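Local coordinates for protein 4,5-DOPA dioxygenase extradiol (Escherichia coli, PDB 2PW6) that opens the aromatic ring of L-DOPA between carbons 4 and 5 in vitro as a metal-dependent extradiol dioxygenase, its physiological substrate being unknown, at residues A[43-48]-A[128-133]. Sequence-based numbering, arbitrary orientation.
Sequences MTLPRP and IKMYPD
The phenol ring of Tyr-131 meets the pyrrolidine ring of Pro-48 obliquely, hydroxyl end first, each side chain reaching out from its own backbone to face the other. Tyr-131 OH sits 3.6 Å from Pro-48 CD, and ring carbon CZ follows at 4.1 Å from the same CD, a plain van der Waals touch. A chi1 of -64° turns the ring away from its own carbonyl carbon, and from there it reaches across to the loop that follows helix 33-44. Its hydroxyl is buried here and has no hydrogen-bonding partner in the model. Next to it, selenomethionine Met-130 runs out nearly extended and brings its methyl CE to 4.3 Å from Leu-45 CD1, a loose apolar contact. Met-168 of strand 167-173 touches Pro-48, Met-130 and Tyr-131 alike, while Leu-18 of strand 17-21 lies against both Leu-45 and Met-130. At the outer side Arg-47 makes a salt bridge with Asp-135, just beyond the second segment. Leu-45 and Tyr-131 are each the first residue to leave helical geometry; the contact ties the loop just after helix 33-44 to the last turn of helix 121-130 and the residue that follows it, packed against the central mixed sheet of the LigB-type extradiol dioxygenase fold.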
loop_
_atom_site.group_PDB
_atom_site.type_symbol
_atom_site.label_atom_id
_atom_site.label_comp_id
_atom_site.label_asym_id
_atom_site.label_seq_id
_atom_site.Cartn_x
_atom_site.Cartn_y
_atom_site.Cartn_z
HETATM N N MSE A 43 -9.699 -9.053 22.552
HETATM C CA MSE A 43 -9.978 -9.130 23.983
HETATM C C MSE A 43 -10.580 -10.486 24.324
HETATM O O MSE A 43 -10.228 -11.097 25.321
HETATM C CB MSE A 43 -10.938 -8.011 24.399
HETATM C CG MSE A 43 -10.378 -6.607 24.227
HETATM SE SE MSE A 43 -8.685 -6.352 25.190
HETATM C CE MSE A 43 -8.176 -4.566 24.525
ATOM N N THR A 44 -11.461 -10.959 23.451
ATOM C CA THR A 44 -12.352 -12.085 23.715
ATOM C C THR A 44 -11.806 -13.462 23.364
ATOM O O THR A 44 -12.118 -14.454 24.042
ATOM C CB THR A 44 -13.719 -11.827 23.018
ATOM O OG1 THR A 44 -14.605 -11.203 23.960
ATOM C CG2 THR A 44 -14.360 -13.104 22.439
ATOM N N LEU A 45 -11.003 -13.540 22.307
ATOM C CA LEU A 45 -10.506 -14.840 21.857
ATOM C C LEU A 45 -9.334 -15.312 22.711
ATOM O O LEU A 45 -8.587 -14.487 23.259
ATOM C CB LEU A 45 -10.131 -14.819 20.371
ATOM C CG LEU A 45 -11.252 -14.599 19.355
ATOM C CD1 LEU A 45 -10.647 -14.445 17.976
ATOM C CD2 LEU A 45 -12.293 -15.719 19.373
ATOM N N PRO A 46 -9.187 -16.642 22.846
ATOM C CA PRO A 46 -8.010 -17.200 23.499
ATOM C C PRO A 46 -6.733 -16.625 22.881
ATOM O O PRO A 46 -6.533 -16.691 21.676
ATOM C CB PRO A 46 -8.129 -18.713 23.229
ATOM C CG PRO A 46 -9.186 -18.850 22.156
ATOM C CD PRO A 46 -10.107 -17.703 22.391
ATOM N N ARG A 47 -5.927 -16.007 23.727
ATOM C CA ARG A 47 -4.618 -15.489 23.383
ATOM C C ARG A 47 -3.735 -16.594 22.774
ATOM O O ARG A 47 -3.586 -17.663 23.377
ATOM C CB ARG A 47 -3.985 -14.942 24.654
ATOM C CG ARG A 47 -2.635 -14.347 24.478
ATOM C CD ARG A 47 -2.723 -12.854 24.317
ATOM N NE ARG A 47 -1.462 -12.252 24.731
ATOM C CZ ARG A 47 -1.271 -10.952 24.901
ATOM N NH1 ARG A 47 -2.263 -10.092 24.681
ATOM N NH2 ARG A 47 -0.075 -10.515 25.286
ATOM N N PRO A 48 -3.185 -16.350 21.556
ATOM C CA PRO A 48 -2.341 -17.326 20.854
ATOM C C PRO A 48 -0.875 -17.297 21.267
ATOM O O PRO A 48 -0.325 -16.235 21.558
ATOM C CB PRO A 48 -2.459 -16.917 19.365
ATOM C CG PRO A 48 -3.241 -15.672 19.332
ATOM C CD PRO A 48 -3.396 -15.147 20.737
ATOM N N ILE A 128 -3.440 -3.789 14.343
ATOM C CA ILE A 128 -3.271 -2.699 15.345
ATOM C C ILE A 128 -4.474 -2.560 16.283
ATOM O O ILE A 128 -4.306 -2.164 17.434
ATOM C CB ILE A 128 -2.946 -1.286 14.749
ATOM C CG1 ILE A 128 -3.957 -0.882 13.656
ATOM C CG2 ILE A 128 -1.491 -1.197 14.310
ATOM C CD1 ILE A 128 -4.077 0.665 13.401
ATOM N N LYS A 129 -5.663 -2.889 15.780
ATOM C CA LYS A 129 -6.879 -2.907 16.567
ATOM C C LYS A 129 -6.995 -4.165 17.415
ATOM O O LYS A 129 -7.481 -4.104 18.552
ATOM C CB LYS A 129 -8.116 -2.815 15.655
ATOM C CG LYS A 129 -8.324 -1.448 15.022
ATOM C CD LYS A 129 -8.482 -0.359 16.072
ATOM C CE LYS A 129 -8.173 1.013 15.497
ATOM N NZ LYS A 129 -8.884 2.096 16.254
HETATM N N MSE A 130 -6.566 -5.300 16.853
HETATM C CA MSE A 130 -6.793 -6.604 17.440
HETATM C C MSE A 130 -5.837 -6.830 18.604
HETATM O O MSE A 130 -6.267 -7.145 19.721
HETATM C CB MSE A 130 -6.630 -7.686 16.384
HETATM C CG MSE A 130 -7.383 -8.930 16.644
HETATM SE SE MSE A 130 -7.511 -10.097 15.066
HETATM C CE MSE A 130 -8.038 -11.671 16.033
ATOM N N TYR A 131 -4.550 -6.637 18.334
ATOM C CA TYR A 131 -3.484 -6.834 19.301
ATOM C C TYR A 131 -2.588 -5.616 19.271
ATOM O O TYR A 131 -1.466 -5.696 18.748
ATOM C CB TYR A 131 -2.677 -8.104 18.963
ATOM C CG TYR A 131 -3.494 -9.368 19.050
ATOM C CD1 TYR A 131 -3.741 -10.147 17.929
ATOM C CD2 TYR A 131 -4.040 -9.783 20.284
ATOM C CE1 TYR A 131 -4.536 -11.330 18.036
ATOM C CE2 TYR A 131 -4.812 -10.946 20.395
ATOM C CZ TYR A 131 -5.056 -11.717 19.273
ATOM O OH TYR A 131 -5.823 -12.860 19.420
ATOM N N PRO A 132 -3.082 -4.477 19.819
ATOM C CA PRO A 132 -2.414 -3.184 19.744
ATOM C C PRO A 132 -0.944 -3.199 20.095
ATOM O O PRO A 132 -0.186 -2.410 19.535
ATOM C CB PRO A 132 -3.163 -2.322 20.770
ATOM C CG PRO A 132 -4.426 -2.982 21.015
ATOM C CD PRO A 132 -4.388 -4.378 20.497
ATOM N N ASP A 133 -0.544 -4.069 21.019
ATOM C CA ASP A 133 0.799 -3.993 21.587
ATOM C C ASP A 133 1.877 -4.673 20.730
ATOM O O ASP A 133 3.073 -4.560 21.019
ATOM C CB ASP A 133 0.805 -4.519 23.034
ATOM C CG ASP A 133 0.232 -3.503 24.019
ATOM O OD1 ASP A 133 0.930 -2.494 24.300
ATOM O OD2 ASP A 133 -0.912 -3.707 24.498
#